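Local atomic coordinates of guanylate kinase (Stenotrophomonas maltophilia, PDB entry 6WCT), a protein that catalyses transfer of a phosphate group from ATP to GMP, giving GDP and ADP, and so probably serves the recycling of GMP. Residues I53-R58 against H69-S74; E76-M81 against G95-T100; N40-R45 against T190-L195. All blocks are in the same frame, centred on the assembly; numbering follows the deposited sequence.

Contact 1: residues I53-R58 against H69-S74; sequences ISFTSR and HYHFVS. With 5GP (guanosine-5'-monophosphate), chain E.
The GMP-binding region of guanylate kinase has one wall here, where strands 55-56 and 71-72 run parallel at the margin of a small mixed sheet and Ser54, Arg58 and Tyr70 reach the bound nucleotide. The backbones are joined by His71 N to Ser54 O (2.7 Å), Thr56 N to His71 O and Val73 N to Thr56 O. On one face of the sheet CB of His71 sits over the Phe55 ring, a CH-pi contact 3.8 Å from the ring centroid, while Val73 CG1 touches that ring at its edge. The imidazole of His71 in turn takes Ile53 CG2 over a face. On the other side Thr56 CG2 packs against Phe72 CD2, the two side chains lying side by side. Thr56 OG1, placed opposite the backbone N by chi1 of -174°, accepts from Arg58 N in an ST turn and also bonds Trp97 O. The phosphate is held by both segments: Arg58 NE donates to O3P at 3.0 Å and Arg58 NH2 to O1P at 2.9 Å, with the anion at the guanidinium edge, and Tyr70 OH makes a very short bond of 2.5 Å to the same O1P. At the base, Ser54 OG donates to O6 of the guanine. Glu64 forms a salt bridge with Arg58 NH2, which probably helps to orient the guanidinium. Arginine suits the site because its N-H groups span two phosphate oxygens, and O1P is a common acceptor for a side chain from each segment, so the bound anion bridges the two.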
loop_
_atom_site.group_PDB
_atom_site.type_symbol
_atom_site.label_atom_id
_atom_site.label_comp_id
_atom_site.label_asym_id
_atom_site.label_seq_id
_atom_site.Cartn_x
_atom_site.Cartn_y
_atom_site.Cartn_z
ATOM N N ILE A 53 17.254 16.048 5.497
ATOM C CA ILE A 53 17.238 17.503 5.374
ATOM C C ILE A 53 17.910 17.884 4.056
ATOM O O ILE A 53 19.097 17.601 3.847
ATOM C CB ILE A 53 17.938 18.177 6.559
ATOM C CG1 ILE A 53 17.347 17.687 7.883
ATOM C CG2 ILE A 53 17.841 19.711 6.423
ATOM C CD1 ILE A 53 15.889 17.982 8.025
ATOM N N SER A 54 17.153 18.514 3.164
ATOM C CA SER A 54 17.660 18.905 1.859
ATOM C C SER A 54 18.558 20.137 1.953
ATOM O O SER A 54 18.518 20.902 2.920
ATOM C CB SER A 54 16.498 19.208 0.904
ATOM O OG SER A 54 15.723 18.053 0.660
ATOM N N PHE A 55 19.403 20.292 0.939
ATOM C CA PHE A 55 20.140 21.516 0.654
ATOM C C PHE A 55 19.332 22.364 -0.325
ATOM O O PHE A 55 18.587 21.837 -1.149
ATOM C CB PHE A 55 21.516 21.193 0.052
ATOM C CG PHE A 55 22.524 20.735 1.066
ATOM C CD1 PHE A 55 22.501 19.435 1.550
ATOM C CD2 PHE A 55 23.477 21.607 1.549
ATOM C CE1 PHE A 55 23.396 19.023 2.498
ATOM C CE2 PHE A 55 24.390 21.199 2.496
ATOM C CZ PHE A 55 24.336 19.906 2.980
ATOM N N THR A 56 19.457 23.687 -0.213
ATOM C CA THR A 56 18.828 24.573 -1.180
ATOM C C THR A 56 19.619 25.861 -1.237
ATOM O O THR A 56 20.172 26.306 -0.228
ATOM C CB THR A 56 17.368 24.894 -0.827
ATOM O OG1 THR A 56 16.771 25.640 -1.884
ATOM C CG2 THR A 56 17.303 25.753 0.431
ATOM N N SER A 57 19.680 26.458 -2.428
ATOM C CA SER A 57 20.275 27.774 -2.572
ATOM C C SER A 57 19.233 28.879 -2.582
ATOM O O SER A 57 19.597 30.047 -2.729
ATOM C CB SER A 57 21.138 27.846 -3.839
ATOM O OG SER A 57 20.340 27.722 -5.012
ATOM N N ARG A 58 17.951 28.541 -2.458
ATOM C CA ARG A 58 16.937 29.578 -2.381
ATOM C C ARG A 58 17.066 30.342 -1.065
ATOM O O ARG A 58 17.628 29.853 -0.079
ATOM C CB ARG A 58 15.530 28.993 -2.542
ATOM C CG ARG A 58 14.910 28.338 -1.306
ATOM C CD ARG A 58 13.408 28.604 -1.355
ATOM N NE ARG A 58 12.570 27.721 -0.546
ATOM C CZ ARG A 58 12.403 27.856 0.763
ATOM N NH1 ARG A 58 13.053 28.811 1.420
ATOM N NH2 ARG A 58 11.594 27.037 1.419
ATOM N N HIS A 69 14.770 23.206 8.597
ATOM C CA HIS A 69 13.925 22.957 7.430
ATOM C C HIS A 69 14.740 22.646 6.187
ATOM O O HIS A 69 14.300 21.847 5.345
ATOM C CB HIS A 69 13.013 24.159 7.178
ATOM C CG HIS A 69 12.247 24.585 8.392
ATOM N ND1 HIS A 69 12.760 25.453 9.331
ATOM C CD2 HIS A 69 11.025 24.217 8.848
ATOM C CE1 HIS A 69 11.877 25.625 10.297
ATOM N NE2 HIS A 69 10.817 24.883 10.032
ATOM N N TYR A 70 15.917 23.258 6.066
ATOM C CA TYR A 70 16.825 23.049 4.949
ATOM C C TYR A 70 18.231 23.334 5.443
ATOM O O TYR A 70 18.426 24.058 6.418
ATOM C CB TYR A 70 16.525 23.988 3.755
ATOM C CG TYR A 70 15.309 23.677 2.902
ATOM C CD1 TYR A 70 15.397 22.794 1.848
ATOM C CD2 TYR A 70 14.069 24.260 3.162
ATOM C CE1 TYR A 70 14.288 22.506 1.041
ATOM C CE2 TYR A 70 12.943 23.971 2.370
ATOM C CZ TYR A 70 13.077 23.083 1.310
ATOM O OH TYR A 70 12.019 22.769 0.492
ATOM N N HIS A 71 19.213 22.834 4.714
ATOM C CA HIS A 71 20.552 23.396 4.802
ATOM C C HIS A 71 20.628 24.458 3.709
ATOM O O HIS A 71 20.748 24.139 2.523
ATOM C CB HIS A 71 21.614 22.316 4.636
ATOM C CG HIS A 71 21.571 21.264 5.699
ATOM N ND1 HIS A 71 21.922 21.514 7.008
ATOM C CD2 HIS A 71 21.189 19.965 5.655
ATOM C CE1 HIS A 71 21.780 20.409 7.719
ATOM N NE2 HIS A 71 21.338 19.454 6.921
ATOM N N PHE A 72 20.518 25.721 4.100
ATOM C CA PHE A 72 20.565 26.812 3.139
ATOM C C PHE A 72 22.010 27.152 2.834
ATOM O O PHE A 72 22.790 27.423 3.745
ATOM C CB PHE A 72 19.857 28.051 3.667
ATOM C CG PHE A 72 18.389 27.866 3.884
ATOM C CD1 PHE A 72 17.914 27.419 5.110
ATOM C CD2 PHE A 72 17.482 28.161 2.875
ATOM C CE1 PHE A 72 16.549 27.251 5.323
ATOM C CE2 PHE A 72 16.109 27.996 3.073
ATOM C CZ PHE A 72 15.641 27.544 4.293
ATOM N N VAL A 73 22.376 27.125 1.557
ATOM C CA VAL A 73 23.722 27.473 1.133
ATOM C C VAL A 73 23.621 28.450 -0.032
ATOM O O VAL A 73 22.539 28.745 -0.534
ATOM C CB VAL A 73 24.548 26.240 0.738
ATOM C CG1 VAL A 73 24.730 25.343 1.946
ATOM C CG2 VAL A 73 23.903 25.512 -0.438
ATOM N N SER A 74 24.768 28.981 -0.434
ATOM C CA SER A 74 24.796 29.859 -1.585
ATOM C C SER A 74 24.630 29.042 -2.859
ATOM O O SER A 74 24.814 27.821 -2.867
ATOM C CB SER A 74 26.107 30.637 -1.629
ATOM O OG SER A 74 27.184 29.778 -1.962
HETATM P P 5GP E . 9.892 24.976 -1.053
HETATM O O1P 5GP E . 10.391 24.622 0.325
HETATM O O2P 5GP E . 8.571 25.744 -1.087
HETATM O O3P 5GP E . 10.898 25.688 -1.923
HETATM O "O5'" 5GP E . 9.660 23.625 -1.828
HETATM C "C5'" 5GP E . 9.575 23.610 -3.238
HETATM C "C4'" 5GP E . 9.594 22.198 -3.739
HETATM O "O4'" 5GP E . 10.955 21.697 -3.683
HETATM C "C3'" 5GP E . 8.747 21.218 -2.906
HETATM O "O3'" 5GP E . 8.029 20.341 -3.765
HETATM C "C2'" 5GP E . 9.794 20.396 -2.170
HETATM O "O2'" 5GP E . 9.389 19.090 -1.827
HETATM C "C1'" 5GP E . 10.920 20.389 -3.186
HETATM N N9 5GP E . 12.214 20.041 -2.625
HETATM C C8 5GP E . 12.593 20.168 -1.314
HETATM N N7 5GP E . 13.735 19.592 -1.050
HETATM C C5 5GP E . 14.141 19.066 -2.265
HETATM C C6 5GP E . 15.265 18.290 -2.599
HETATM O O6 5GP E . 16.149 17.917 -1.831
HETATM N N1 5GP E . 15.271 17.919 -3.933
HETATM C C2 5GP E . 14.301 18.252 -4.846
HETATM N N2 5GP E . 14.448 17.787 -6.093
HETATM N N3 5GP E . 13.236 18.986 -4.540
HETATM C C4 5GP E . 13.216 19.349 -3.247
HETATM O O HOH W 1 14.467 19.499 3.970
HETATM O O HOH W 2 20.276 29.813 0.765
#

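Contact 2: residues E76-M81 against G95-T100; sequences EKFEQM and GDWKGT. With 5GP (guanosine-5'-monophosphate), chain E.
Phe78 of helix 75-83 lies against Trp97 of strand 96-101, and its side chain can be traced from the helix into the sheet. CB leaves the helix toward the strand, and chi1 of -165°, with CG opposite the backbone N, carries the ring out toward the strand, with one face against Trp97 CB. CG lies 3.6 Å from Trp97 CB, and CD1 comes nearer, 3.3 Å from the same atom. CE1 touches Trp97 CB and CG. Trp97 CB stands over the centre of the ring face, 3.3 Å from its centroid, in a CH-pi contact. The phenyl and the five-membered ring of the indole are almost parallel, 6° apart, but offset, with little of one ring lying over the other. At the tip CZ meets the backbone of the strand, 3.5 Å from Lys98 C, and Gly99 N lies at the ring edge; having no side chain, Gly99 lets the phenyl edge come right up to the strand backbone. Phe87 stacks on Phe78, and Phe55 also touches it, so the aromatic ring is packed among several elements of the domain.

The polar bond is made at the N-H edge of the five-membered ring. Trp97 NE1 donates to Glu79 OE1 at 2.9 Å, with an N-H...O angle of 163°, and the acceptor lies close to the indole plane. The carboxylate, turned almost perpendicular to that plane, uses the anti lone pair of OE1. Across the strand Lys98 points away from the helix, and its CB lies 3.6 Å from C4 of the guanine. The contact thus combines an apolar core with one directed bond that, with the edge-to-face packing of Trp92, probably helps to set the indole's rotation, and it backs a strand whose opposite side faces GMP.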
loop_
_atom_site.group_PDB
_atom_site.type_symbol
_atom_site.label_atom_id
_atom_site.label_comp_id
_atom_site.label_asym_id
_atom_site.label_seq_id
_atom_site.Cartn_x
_atom_site.Cartn_y
_atom_site.Cartn_z
ATOM N N GLU A 76 26.595 29.348 -5.403
ATOM C CA GLU A 76 27.955 28.945 -5.744
ATOM C C GLU A 76 28.375 27.714 -4.954
ATOM O O GLU A 76 28.967 26.782 -5.509
ATOM C CB GLU A 76 28.927 30.101 -5.483
ATOM N N LYS A 77 28.064 27.683 -3.657
ATOM C CA LYS A 77 28.379 26.500 -2.867
ATOM C C LYS A 77 27.588 25.296 -3.354
ATOM O O LYS A 77 28.127 24.189 -3.463
ATOM C CB LYS A 77 28.078 26.749 -1.396
ATOM C CG LYS A 77 28.269 25.529 -0.511
ATOM C CD LYS A 77 29.735 25.118 -0.435
ATOM C CE LYS A 77 29.934 24.016 0.598
ATOM N NZ LYS A 77 31.363 23.635 0.782
ATOM N N PHE A 78 26.299 25.489 -3.635
ATOM C CA PHE A 78 25.494 24.379 -4.123
ATOM C C PHE A 78 26.051 23.846 -5.433
ATOM O O PHE A 78 26.221 22.632 -5.595
ATOM C CB PHE A 78 24.042 24.809 -4.291
ATOM C CG PHE A 78 23.098 23.662 -4.439
ATOM C CD1 PHE A 78 23.037 22.944 -5.632
ATOM C CD2 PHE A 78 22.270 23.296 -3.397
ATOM C CE1 PHE A 78 22.168 21.880 -5.777
ATOM C CE2 PHE A 78 21.388 22.231 -3.540
ATOM C CZ PHE A 78 21.344 21.524 -4.730
ATOM N N GLU A 79 26.364 24.746 -6.373
ATOM C CA GLU A 79 26.929 24.301 -7.642
ATOM C C GLU A 79 28.315 23.705 -7.444
ATOM O O GLU A 79 28.702 22.789 -8.178
ATOM C CB GLU A 79 26.949 25.452 -8.652
ATOM C CG GLU A 79 25.551 25.835 -9.140
ATOM C CD GLU A 79 25.528 27.094 -9.995
ATOM O OE1 GLU A 79 24.423 27.518 -10.412
ATOM O OE2 GLU A 79 26.614 27.653 -10.262
ATOM N N GLN A 80 29.073 24.213 -6.466
ATOM C CA GLN A 80 30.305 23.544 -6.053
ATOM C C GLN A 80 30.012 22.125 -5.583
ATOM O O GLN A 80 30.795 21.202 -5.829
ATOM C CB GLN A 80 30.995 24.336 -4.937
ATOM C CG GLN A 80 32.235 23.650 -4.352
ATOM C CD GLN A 80 32.894 24.450 -3.236
ATOM O OE1 GLN A 80 32.810 25.678 -3.200
ATOM N NE2 GLN A 80 33.541 23.750 -2.308
ATOM N N MET A 81 28.911 21.942 -4.859
ATOM C CA MET A 81 28.546 20.606 -4.415
ATOM C C MET A 81 28.025 19.750 -5.562
ATOM O O MET A 81 28.197 18.529 -5.539
ATOM C CB MET A 81 27.511 20.689 -3.294
ATOM C CG MET A 81 28.079 21.231 -1.988
ATOM S SD MET A 81 26.774 21.505 -0.784
ATOM C CE MET A 81 26.325 19.817 -0.371
ATOM N N GLY A 95 13.338 27.995 -9.964
ATOM C CA GLY A 95 14.410 28.971 -10.076
ATOM C C GLY A 95 15.469 28.959 -8.992
ATOM O O GLY A 95 16.223 29.930 -8.874
ATOM N N ASP A 96 15.585 27.874 -8.228
ATOM C CA ASP A 96 16.679 27.712 -7.279
ATOM C C ASP A 96 17.048 26.239 -7.215
ATOM O O ASP A 96 16.277 25.371 -7.621
ATOM C CB ASP A 96 16.308 28.216 -5.879
ATOM C CG ASP A 96 16.243 29.732 -5.790
ATOM O OD1 ASP A 96 17.311 30.397 -5.805
ATOM O OD2 ASP A 96 15.105 30.257 -5.706
ATOM N N TRP A 97 18.236 25.970 -6.690
ATOM C CA TRP A 97 18.707 24.604 -6.513
ATOM C C TRP A 97 18.080 23.940 -5.287
ATOM O O TRP A 97 17.940 24.556 -4.228
ATOM C CB TRP A 97 20.221 24.591 -6.355
ATOM C CG TRP A 97 20.971 24.930 -7.598
ATOM C CD1 TRP A 97 21.801 26.003 -7.788
ATOM C CD2 TRP A 97 20.973 24.200 -8.826
ATOM N NE1 TRP A 97 22.314 25.981 -9.058
ATOM C CE2 TRP A 97 21.823 24.884 -9.717
ATOM C CE3 TRP A 97 20.335 23.033 -9.261
ATOM C CZ2 TRP A 97 22.050 24.443 -11.020
ATOM C CZ3 TRP A 97 20.563 22.594 -10.552
ATOM C CH2 TRP A 97 21.414 23.298 -11.418
ATOM N N LYS A 98 17.734 22.667 -5.432
ATOM C CA LYS A 98 17.330 21.805 -4.333
ATOM C C LYS A 98 18.050 20.473 -4.494
ATOM O O LYS A 98 18.321 20.035 -5.613
ATOM C CB LYS A 98 15.810 21.584 -4.309
ATOM C CG LYS A 98 14.992 22.832 -4.008
ATOM C CD LYS A 98 14.589 22.892 -2.550
ATOM C CE LYS A 98 14.055 24.270 -2.195
ATOM N NZ LYS A 98 12.643 24.444 -2.607
ATOM N N GLY A 99 18.385 19.846 -3.372
ATOM C CA GLY A 99 19.152 18.623 -3.441
ATOM C C GLY A 99 19.218 17.783 -2.180
ATOM O O GLY A 99 19.257 18.292 -1.051
ATOM N N THR A 100 19.253 16.472 -2.385
ATOM C CA THR A 100 19.469 15.498 -1.328
ATOM C C THR A 100 20.939 15.114 -1.359
ATOM O O THR A 100 21.417 14.584 -2.368
ATOM C CB THR A 100 18.615 14.248 -1.544
ATOM O OG1 THR A 100 17.228 14.592 -1.578
ATOM C CG2 THR A 100 18.867 13.250 -0.440
HETATM P P 5GP E . 9.892 24.976 -1.053
HETATM O O1P 5GP E . 10.391 24.622 0.325
HETATM O O2P 5GP E . 8.571 25.744 -1.087
HETATM O O3P 5GP E . 10.898 25.688 -1.923
HETATM O "O5'" 5GP E . 9.660 23.625 -1.828
HETATM C "C5'" 5GP E . 9.575 23.610 -3.238
HETATM C "C4'" 5GP E . 9.594 22.198 -3.739
HETATM O "O4'" 5GP E . 10.955 21.697 -3.683
HETATM C "C3'" 5GP E . 8.747 21.218 -2.906
HETATM O "O3'" 5GP E . 8.029 20.341 -3.765
HETATM C "C2'" 5GP E . 9.794 20.396 -2.170
HETATM O "O2'" 5GP E . 9.389 19.090 -1.827
HETATM C "C1'" 5GP E . 10.920 20.389 -3.186
HETATM N N9 5GP E . 12.214 20.041 -2.625
HETATM C C8 5GP E . 12.593 20.168 -1.314
HETATM N N7 5GP E . 13.735 19.592 -1.050
HETATM C C5 5GP E . 14.141 19.066 -2.265
HETATM C C6 5GP E . 15.265 18.290 -2.599
HETATM O O6 5GP E . 16.149 17.917 -1.831
HETATM N N1 5GP E . 15.271 17.919 -3.933
HETATM C C2 5GP E . 14.301 18.252 -4.846
HETATM N N2 5GP E . 14.448 17.787 -6.093
HETATM N N3 5GP E . 13.236 18.986 -4.540
HETATM C C4 5GP E . 13.216 19.349 -3.247
#

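Contact 3: residues N40-R45 against T190-L195; sequences NATLAR and TAVDEL
Asp193 OD1 is gripped twice, by Arg45 NH1 in a salt bridge of 2.8 Å and by a water at 3.0 Å that donates to it. The same water lies very close to Arg45 NH2, from which it accepts, and so probably bridges the two groups. This pair ties together two helices of the P-loop kinase fold: 35-45, which follows the phosphate-binding loop, and 188-203, which follows the last strand of the parallel sheet. The axes of segments 40-45 and 190-195 approach to 9.1 Å, their N-to-C directions 53° apart.

The salt bridge is nearly straight, with an N-H...O angle of 170°. NH1 meets OD1 almost along its C-O axis, and the oxygen lies in the guanidinium plane, whereas the carboxylate is turned well out of that plane. Arg45 runs straight through chi2 and bends at chi3, -64°, which brings its head over Val192. There CG1 of the valine sits over a guanidinium face, 3.6 Å from Arg45 NH2. Arginine suits this exposed position: its flat head offers an edge to the acid and a face to a methyl group.

Deeper in, small and branched side chains let the helices come close. Ala41 CB touches Val192 CG2 at 3.9 Å, and the alpha carbons of Thr42 and Val192 are the closest pair across the contact, 5.7 Å apart. Thr42 OG1 bonds Ile38 O in its own helix, which satisfies the hydroxyl where it is buried among methyl groups. Leu195 crosses Thr42 at about a right angle and continues to Ile38 and Val39, and its CD2 lies 3.5 Å from Thr42 OG1.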
loop_
_atom_site.group_PDB
_atom_site.type_symbol
_atom_site.label_atom_id
_atom_site.label_comp_id
_atom_site.label_asym_id
_atom_site.label_seq_id
_atom_site.Cartn_x
_atom_site.Cartn_y
_atom_site.Cartn_z
ATOM N N ASN A 40 5.973 14.604 9.526
ATOM C CA ASN A 40 6.494 14.659 10.891
ATOM C C ASN A 40 5.610 13.879 11.855
ATOM O O ASN A 40 6.116 13.173 12.740
ATOM C CB ASN A 40 6.614 16.109 11.362
ATOM C CG ASN A 40 7.649 16.896 10.581
ATOM O OD1 ASN A 40 8.531 16.322 9.936
ATOM N ND2 ASN A 40 7.565 18.218 10.659
ATOM N N ALA A 41 4.285 13.997 11.717
ATOM C CA ALA A 41 3.408 13.215 12.590
ATOM C C ALA A 41 3.494 11.731 12.274
ATOM O O ALA A 41 3.379 10.893 13.173
ATOM C CB ALA A 41 1.959 13.690 12.478
ATOM N N THR A 42 3.690 11.389 11.006
ATOM C CA THR A 42 3.797 9.986 10.619
ATOM C C THR A 42 5.080 9.352 11.149
ATOM O O THR A 42 5.058 8.227 11.660
ATOM C CB THR A 42 3.748 9.883 9.100
ATOM O OG1 THR A 42 2.510 10.438 8.643
ATOM C CG2 THR A 42 3.837 8.428 8.665
ATOM N N LEU A 43 6.209 10.064 11.035
ATOM C CA LEU A 43 7.479 9.526 11.516
ATOM C C LEU A 43 7.516 9.408 13.030
ATOM O O LEU A 43 8.102 8.454 13.554
ATOM C CB LEU A 43 8.643 10.379 11.017
ATOM C CG LEU A 43 8.694 10.397 9.490
ATOM C CD1 LEU A 43 9.718 11.392 8.957
ATOM C CD2 LEU A 43 8.910 9.006 8.939
ATOM N N ALA A 44 6.875 10.336 13.750
ATOM C CA ALA A 44 6.793 10.203 15.200
ATOM C C ALA A 44 6.081 8.916 15.579
ATOM O O ALA A 44 6.386 8.304 16.613
ATOM C CB ALA A 44 6.091 11.414 15.819
ATOM N N ARG A 45 5.078 8.531 14.790
ATOM C CA ARG A 45 4.361 7.280 15.012
ATOM C C ARG A 45 5.136 6.074 14.482
ATOM O O ARG A 45 4.922 4.953 14.947
ATOM C CB ARG A 45 2.973 7.349 14.370
ATOM C CG ARG A 45 2.008 6.299 14.900
ATOM C CD ARG A 45 0.668 6.377 14.197
ATOM N NE ARG A 45 0.006 7.647 14.457
ATOM C CZ ARG A 45 -1.137 8.012 13.890
ATOM N NH1 ARG A 45 -1.739 7.204 13.030
ATOM N NH2 ARG A 45 -1.668 9.190 14.183
ATOM N N THR A 190 -6.670 11.943 9.470
ATOM C CA THR A 190 -6.909 10.890 8.490
ATOM C C THR A 190 -5.730 10.757 7.529
ATOM O O THR A 190 -5.267 9.645 7.264
ATOM C CB THR A 190 -8.229 11.156 7.753
ATOM O OG1 THR A 190 -9.306 11.141 8.708
ATOM C CG2 THR A 190 -8.495 10.095 6.733
ATOM N N ALA A 191 -5.201 11.881 7.032
ATOM C CA ALA A 191 -4.043 11.814 6.134
ATOM C C ALA A 191 -2.849 11.139 6.811
ATOM O O ALA A 191 -2.115 10.372 6.173
ATOM C CB ALA A 191 -3.659 13.220 5.656
ATOM N N VAL A 192 -2.640 11.418 8.104
ATOM C CA VAL A 192 -1.569 10.764 8.853
ATOM C C VAL A 192 -1.817 9.262 8.921
ATOM O O VAL A 192 -0.926 8.455 8.626
ATOM C CB VAL A 192 -1.444 11.394 10.257
ATOM C CG1 VAL A 192 -0.411 10.673 11.110
ATOM C CG2 VAL A 192 -1.057 12.868 10.134
ATOM N N ASP A 193 -3.044 8.864 9.270
ATOM C CA ASP A 193 -3.387 7.442 9.265
ATOM C C ASP A 193 -3.101 6.811 7.910
ATOM O O ASP A 193 -2.621 5.672 7.834
ATOM C CB ASP A 193 -4.862 7.242 9.593
ATOM C CG ASP A 193 -5.202 7.587 11.013
ATOM O OD1 ASP A 193 -4.281 7.684 11.855
ATOM O OD2 ASP A 193 -6.406 7.743 11.278
ATOM N N GLU A 194 -3.435 7.523 6.831
ATOM C CA GLU A 194 -3.288 6.967 5.489
ATOM C C GLU A 194 -1.821 6.834 5.100
ATOM O O GLU A 194 -1.419 5.835 4.500
ATOM C CB GLU A 194 -4.063 7.839 4.492
ATOM C CG GLU A 194 -5.593 7.813 4.759
ATOM C CD GLU A 194 -6.430 8.554 3.714
ATOM O OE1 GLU A 194 -5.898 9.449 3.023
ATOM O OE2 GLU A 194 -7.633 8.228 3.583
ATOM N N LEU A 195 -1.004 7.831 5.421
ATOM C CA LEU A 195 0.416 7.690 5.133
ATOM C C LEU A 195 1.015 6.572 5.985
ATOM O O LEU A 195 1.891 5.833 5.523
ATOM C CB LEU A 195 1.138 9.021 5.345
ATOM C CG LEU A 195 2.593 9.082 4.872
ATOM C CD1 LEU A 195 2.695 8.797 3.398
ATOM C CD2 LEU A 195 3.292 10.376 5.248
HETATM O O HOH W 3 -3.635 10.387 13.102
#

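Contacts 1 and 2 are neighbours, their centres about 8 Å apart, and share one mixed sheet, since strands 55-56 and 96-101 lie side by side in it; Phe55 N probably bonds Gly99 O across the boundary. Both touch GMP, contact 1 largely through polar and charged groups and contact 2 through Lys98 and the strand backbone. Contact 2 is buried and aromatic; contacts 1 and 3 are partly buried, the first with aromatic and polar groups, the third with aliphatic groups and a salt bridge at its solvent-facing side. Contact 3 lies about 25 Å from contact 1 and 30 Å from contact 2, centre to centre, and joins two helices beside the parallel sheet.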